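TRNA threonylcarbamoyladenosine dehydratase (Escherichia coli, PDB 4D79) catalyses the ATP-dependent dehydration of threonylcarbamoyladenosine at position 37 of tRNAs to its cyclic form and can accept sulfur from a cysteine desulfurase in vitro. Local coordinates at residues B[32-38]-B[56-61]; B[40-45]-B[245-250]. All blocks are in the same frame, centred on the assembly; numbering follows the deposited sequence.

In the fold
Both contacts touch the same ATP; three of their four segments belong to the beta-alpha-beta unit strand 32-36, helix 42-51, strand 56-60, and residues 245-250 come from helix 242-266. Contact 1 pairs the two parallel strands of that unit and delivers Asp61 to the ribose; contact 2 packs the start of helix 42-51 against helix 242-266 and offers the amide of Gly40 to the alpha-phosphate. Their centres lie about 13 Å apart, and they touch directly where Val35 CG1 comes within 3.7 Å of Gly42 O. Gly37 and Gly42 belong to a GxGxxG sequence, consistent with a Rossmann-type nucleotide turn. Thr245 bonds to Gly40 O, so helix 242-266 lies against this turn.

Contact 1 of 2, residues B[32-38]-B[56-61]; sequences HICVVGI and AITLID. With ATP (adenosine-5'-triphosphate), chain K.
The imidazole of His32 carries the methyl of Ala56 over one face, with Ala56 CB 3.8 Å from the centroid of the His32 ring, a CH-pi contact offset toward the rim; near the ring plane, at the edge, sits Thr58 OG1. That hydroxyl and His32 NE2 share a 2.6 Å hydrogen bond, bent to 138°. His32 CG stands anti to the backbone N, which lays the ring along the sheet toward Thr58. The strands are parallel neighbours of a Rossmann-like ThiF-family sheet, joined by a beta-alpha-beta crossover through helix 42-51, and their axes run 18° apart. Backbone bonds pass to and fro from Ile33 to Gly37; Val35 N to Thr58 O is 2.8 Å and nearly linear. On the side of His32, Cys34 SG rests on Ile60 CD1 at 3.6 Å, while on the other side the Ile38 side chain crosses that of Leu59 at about a right angle, with Ile38 CD1 3.8 Å from Leu59 CD2. At the C-terminal ends the Asp61 carboxylate meets the ribose with both oxygens: ATP O2' donates to Asp61 OD1 and ATP O3' to Asp61 OD2. Asp61 OD2 also accepts Ile38 N at 2.8 Å, on its anti side, 15° out of the carboxylate plane.

Contact 2 of 2, residues B[40-45]-B[245-250]; sequences GVGSWA and TATFGF. With ATP (adenosine-5'-triphosphate), chain K.
Ala45 and Gly249 bring the backbones together, their CA atoms 4.4 Å apart, and Trp44 faces Ala246 with CA atoms 5.3 Å apart. Gly249 makes this closeness possible: a CB there would clash with Val41 O and crowd Ala45 N, so the surface of helix 242-266 is bare where the turn presses on it. Beside Gly249, Val41 lays both branches on the helix, CG1 lying 3.7 Å from Gly249 N and CG2 reaching Thr245 O and, at 3.8 Å, Phe248 CB. The indole of Trp44 lies over the methyl of Ala246. Ala246 CB stands 3.5 Å from the centroid of the Trp44 five-membered ring and 16° off its normal, a CH-pi contact made by the Trp44 face. With CG anti to the carbonyl carbon (chi1 -51°) and the ring turned broadside (chi2 91°), the indole presents this face to Ala246; its NE1 is hydrogen-bonded to Arg72 O. In the Rossmann-like fold this is the glycine-rich turn leading from strand 32-36 into helix 42-51, and Gly40 gives its amide to ATP O2A across 2.7 Å. The carbonyl of the same Gly40 accepts Thr245 OG1 at 2.9 Å, the hydroxyl standing above the carbonyl plane rather than on a lone pair. Farther along, the ring edge of Phe250 approaches the Trp44 backbone, with Phe250 CE1 3.4 Å from Trp44 O. Beyond it lies the second subunit: Phe250 packs on Ala246 of that subunit, and Ala246 in turn on its Phe250.

Contact 1 of 2, residues B[32-38]-B[56-61]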
# COMPACT_ATOMS: atom_id res chain seq x y z
N HIS B 32 -18.50 -10.90 3.85
CA HIS B 32 -17.95 -11.73 2.79
C HIS B 32 -17.69 -10.79 1.62
O HIS B 32 -18.65 -10.29 1.01
CB HIS B 32 -18.90 -12.88 2.41
CG HIS B 32 -18.26 -13.88 1.49
ND1 HIS B 32 -18.90 -15.04 1.08
CD2 HIS B 32 -17.04 -13.89 0.90
CE1 HIS B 32 -18.09 -15.72 0.28
NE2 HIS B 32 -16.95 -15.05 0.16
N ILE B 33 -16.42 -10.55 1.30
CA ILE B 33 -16.05 -9.62 0.24
C ILE B 33 -15.35 -10.37 -0.88
O ILE B 33 -14.55 -11.28 -0.64
CB ILE B 33 -15.20 -8.46 0.80
CG1 ILE B 33 -16.10 -7.64 1.74
CG2 ILE B 33 -14.62 -7.59 -0.34
CD1 ILE B 33 -15.45 -6.46 2.38
N CYS B 34 -15.71 -10.02 -2.10
CA CYS B 34 -15.19 -10.64 -3.31
C CYS B 34 -14.22 -9.67 -3.95
O CYS B 34 -14.56 -8.51 -4.18
CB CYS B 34 -16.36 -10.97 -4.25
SG CYS B 34 -15.86 -11.82 -5.75
N VAL B 35 -13.01 -10.15 -4.25
CA VAL B 35 -12.03 -9.39 -5.02
C VAL B 35 -11.92 -10.06 -6.38
O VAL B 35 -11.62 -11.26 -6.48
CB VAL B 35 -10.66 -9.31 -4.33
CG1 VAL B 35 -9.74 -8.44 -5.11
CG2 VAL B 35 -10.86 -8.78 -2.92
N VAL B 36 -12.21 -9.31 -7.42
CA VAL B 36 -12.16 -9.83 -8.79
C VAL B 36 -10.92 -9.25 -9.44
O VAL B 36 -10.83 -8.03 -9.66
CB VAL B 36 -13.42 -9.50 -9.61
CG1 VAL B 36 -13.36 -10.25 -10.93
CG2 VAL B 36 -14.69 -9.86 -8.89
N GLY B 37 -9.99 -10.12 -9.78
CA GLY B 37 -8.71 -9.68 -10.30
C GLY B 37 -7.68 -9.53 -9.20
O GLY B 37 -7.74 -8.59 -8.41
N ILE B 38 -6.71 -10.45 -9.14
CA ILE B 38 -5.73 -10.49 -8.07
C ILE B 38 -4.38 -10.03 -8.63
O ILE B 38 -3.34 -10.70 -8.48
CB ILE B 38 -5.68 -11.92 -7.47
CG1 ILE B 38 -7.10 -12.40 -7.12
CG2 ILE B 38 -4.82 -11.97 -6.21
CD1 ILE B 38 -7.86 -11.45 -6.23
N ALA B 56 -14.61 -13.52 5.56
CA ALA B 56 -14.72 -14.39 4.40
C ALA B 56 -14.31 -13.57 3.18
O ALA B 56 -14.75 -12.43 3.01
CB ALA B 56 -16.12 -14.96 4.19
N ILE B 57 -13.47 -14.15 2.36
CA ILE B 57 -12.95 -13.48 1.19
C ILE B 57 -13.04 -14.46 0.03
O ILE B 57 -12.59 -15.60 0.15
CB ILE B 57 -11.49 -13.00 1.40
CG1 ILE B 57 -11.44 -11.96 2.53
CG2 ILE B 57 -10.92 -12.41 0.12
CD1 ILE B 57 -10.01 -11.65 3.02
N THR B 58 -13.59 -14.00 -1.09
CA THR B 58 -13.52 -14.74 -2.34
C THR B 58 -12.57 -14.04 -3.31
O THR B 58 -12.57 -12.80 -3.44
CB THR B 58 -14.91 -14.89 -2.97
OG1 THR B 58 -15.75 -15.66 -2.10
CG2 THR B 58 -14.83 -15.55 -4.38
N LEU B 59 -11.71 -14.83 -3.97
CA LEU B 59 -10.73 -14.34 -4.92
C LEU B 59 -11.05 -14.94 -6.28
O LEU B 59 -11.08 -16.17 -6.42
CB LEU B 59 -9.31 -14.73 -4.51
CG LEU B 59 -8.88 -14.37 -3.11
CD1 LEU B 59 -7.44 -14.83 -2.80
CD2 LEU B 59 -9.03 -12.88 -2.88
N ILE B 60 -11.25 -14.09 -7.28
CA ILE B 60 -11.58 -14.56 -8.63
C ILE B 60 -10.49 -14.11 -9.60
O ILE B 60 -10.34 -12.92 -9.87
CB ILE B 60 -12.96 -14.08 -9.11
CG1 ILE B 60 -14.00 -14.37 -8.04
CG2 ILE B 60 -13.30 -14.78 -10.45
CD1 ILE B 60 -15.45 -14.17 -8.49
N ASP B 61 -9.77 -15.09 -10.15
CA ASP B 61 -8.72 -14.87 -11.15
C ASP B 61 -8.34 -16.25 -11.69
O ASP B 61 -8.32 -17.21 -10.93
CB ASP B 61 -7.50 -14.18 -10.53
CG ASP B 61 -6.67 -13.38 -11.54
OD1 ASP B 61 -6.51 -13.82 -12.70
OD2 ASP B 61 -6.18 -12.31 -11.15
PG ATP K . 0.15 -8.95 -17.32
O1G ATP K . 1.47 -8.45 -17.85
O2G ATP K . 0.16 -10.39 -16.86
O3G ATP K . -1.04 -8.55 -18.15
PB ATP K . -1.34 -8.19 -15.02
O1B ATP K . -2.58 -8.14 -15.89
O2B ATP K . -1.17 -9.25 -13.95
O3B ATP K . -0.03 -8.13 -15.95
PA ATP K . -2.38 -6.02 -13.57
O1A ATP K . -3.08 -5.21 -14.65
O2A ATP K . -1.74 -5.29 -12.41
O3A ATP K . -1.18 -6.78 -14.29
O5' ATP K . -3.35 -7.19 -13.00
C5' ATP K . -4.71 -7.41 -13.44
C4' ATP K . -5.38 -8.69 -12.92
O4' ATP K . -6.81 -8.74 -13.21
C3' ATP K . -4.79 -9.95 -13.55
O3' ATP K . -4.31 -10.87 -12.55
C2' ATP K . -5.94 -10.56 -14.32
O2' ATP K . -5.86 -11.97 -14.40
C1' ATP K . -7.18 -10.10 -13.57
N9 ATP K . -8.41 -10.30 -14.40
C8 ATP K . -8.53 -9.86 -15.67
N7 ATP K . -9.73 -10.18 -16.23
C5 ATP K . -10.40 -10.85 -15.29
C6 ATP K . -11.74 -11.45 -15.25
N6 ATP K . -12.52 -11.38 -16.33
N1 ATP K . -12.14 -12.08 -14.14
C2 ATP K . -11.34 -12.17 -13.06
N3 ATP K . -10.09 -11.64 -13.03
C4 ATP K . -9.56 -10.96 -14.09

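Contact 2 of 2, residues B[40-45]-B[245-250]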
# COMPACT_ATOMS: atom_id res chain seq x y z
N GLY B 40 -2.14 -6.13 -9.88
CA GLY B 40 -1.42 -4.99 -9.35
C GLY B 40 -2.23 -4.22 -8.33
O GLY B 40 -1.67 -3.64 -7.39
N VAL B 41 -3.55 -4.23 -8.49
CA VAL B 41 -4.46 -3.60 -7.52
C VAL B 41 -5.08 -4.63 -6.59
O VAL B 41 -5.07 -4.47 -5.37
CB VAL B 41 -5.54 -2.79 -8.27
CG1 VAL B 41 -6.59 -2.29 -7.31
CG2 VAL B 41 -4.92 -1.64 -8.97
N GLY B 42 -5.62 -5.71 -7.15
CA GLY B 42 -6.44 -6.62 -6.35
C GLY B 42 -5.65 -7.44 -5.33
O GLY B 42 -6.21 -7.83 -4.30
N SER B 43 -4.38 -7.74 -5.61
CA SER B 43 -3.61 -8.55 -4.65
C SER B 43 -3.43 -7.79 -3.35
O SER B 43 -3.57 -8.38 -2.26
CB SER B 43 -2.27 -8.98 -5.25
OG SER B 43 -1.39 -7.89 -5.44
N TRP B 44 -3.19 -6.48 -3.43
CA TRP B 44 -3.09 -5.66 -2.23
C TRP B 44 -4.45 -5.42 -1.59
O TRP B 44 -4.53 -5.36 -0.36
CB TRP B 44 -2.41 -4.31 -2.54
CG TRP B 44 -1.16 -4.50 -3.26
CD1 TRP B 44 -1.02 -4.53 -4.59
CD2 TRP B 44 0.15 -4.73 -2.71
NE1 TRP B 44 0.27 -4.74 -4.93
CE2 TRP B 44 1.03 -4.87 -3.80
CE3 TRP B 44 0.67 -4.81 -1.41
CZ2 TRP B 44 2.38 -5.11 -3.65
CZ3 TRP B 44 2.02 -5.03 -1.25
CH2 TRP B 44 2.86 -5.18 -2.36
N ALA B 45 -5.53 -5.29 -2.37
CA ALA B 45 -6.84 -5.21 -1.75
C ALA B 45 -7.10 -6.47 -0.91
O ALA B 45 -7.61 -6.39 0.21
CB ALA B 45 -7.92 -5.02 -2.83
N THR B 245 -0.14 1.18 -7.33
CA THR B 245 -1.16 0.17 -7.58
C THR B 245 -1.69 -0.39 -6.27
O THR B 245 -2.90 -0.57 -6.13
CB THR B 245 -0.63 -0.95 -8.51
OG1 THR B 245 0.38 -1.71 -7.86
CG2 THR B 245 -0.05 -0.38 -9.83
N ALA B 246 -0.81 -0.56 -5.27
CA ALA B 246 -1.27 -1.02 -3.96
C ALA B 246 -2.16 0.03 -3.31
O ALA B 246 -3.14 -0.31 -2.63
CB ALA B 246 -0.10 -1.33 -3.03
N THR B 247 -1.82 1.31 -3.47
CA THR B 247 -2.65 2.32 -2.85
C THR B 247 -4.03 2.38 -3.49
O THR B 247 -5.00 2.69 -2.79
CB THR B 247 -1.94 3.67 -2.86
OG1 THR B 247 -0.73 3.55 -2.11
CG2 THR B 247 -2.77 4.74 -2.18
N PHE B 248 -4.15 2.13 -4.81
CA PHE B 248 -5.47 1.95 -5.42
C PHE B 248 -6.27 0.89 -4.66
O PHE B 248 -7.41 1.11 -4.27
CB PHE B 248 -5.32 1.56 -6.89
CG PHE B 248 -5.34 2.71 -7.86
CD1 PHE B 248 -4.26 3.60 -7.96
CD2 PHE B 248 -6.39 2.86 -8.77
CE1 PHE B 248 -4.25 4.65 -8.90
CE2 PHE B 248 -6.37 3.90 -9.72
CZ PHE B 248 -5.29 4.80 -9.77
N GLY B 249 -5.66 -0.26 -4.40
CA GLY B 249 -6.35 -1.32 -3.70
C GLY B 249 -6.68 -0.95 -2.27
O GLY B 249 -7.75 -1.31 -1.77
N PHE B 250 -5.76 -0.24 -1.58
CA PHE B 250 -6.00 0.16 -0.20
C PHE B 250 -7.10 1.21 -0.11
O PHE B 250 -7.96 1.15 0.79
CB PHE B 250 -4.73 0.69 0.47
CG PHE B 250 -3.67 -0.33 0.66
CD1 PHE B 250 -3.95 -1.68 0.61
CD2 PHE B 250 -2.36 0.06 0.92
CE1 PHE B 250 -2.97 -2.61 0.78
CE2 PHE B 250 -1.36 -0.89 1.10
CZ PHE B 250 -1.66 -2.19 1.05
PG ATP K . 0.15 -8.95 -17.32
O1G ATP K . 1.47 -8.45 -17.85
O2G ATP K . 0.16 -10.39 -16.86
O3G ATP K . -1.04 -8.55 -18.15
PB ATP K . -1.34 -8.19 -15.02
O1B ATP K . -2.58 -8.14 -15.89
O2B ATP K . -1.17 -9.25 -13.95
O3B ATP K . -0.03 -8.13 -15.95
PA ATP K . -2.38 -6.02 -13.57
O1A ATP K . -3.08 -5.21 -14.65
O2A ATP K . -1.74 -5.29 -12.41
O3A ATP K . -1.18 -6.78 -14.29
O5' ATP K . -3.35 -7.19 -13.00
C5' ATP K . -4.71 -7.41 -13.44
C4' ATP K . -5.38 -8.69 -12.92
O4' ATP K . -6.81 -8.74 -13.21
C3' ATP K . -4.79 -9.95 -13.55
O3' ATP K . -4.31 -10.87 -12.55
C2' ATP K . -5.94 -10.56 -14.32
O2' ATP K . -5.86 -11.97 -14.40
C1' ATP K . -7.18 -10.10 -13.57
N9 ATP K . -8.41 -10.30 -14.40
C8 ATP K . -8.53 -9.86 -15.67
N7 ATP K . -9.73 -10.18 -16.23
C5 ATP K . -10.40 -10.85 -15.29
C6 ATP K . -11.74 -11.45 -15.25
N6 ATP K . -12.52 -11.38 -16.33
N1 ATP K . -12.14 -12.08 -14.14
C2 ATP K . -11.34 -12.17 -13.06
N3 ATP K . -10.09 -11.64 -13.03
C4 ATP K . -9.56 -10.96 -14.09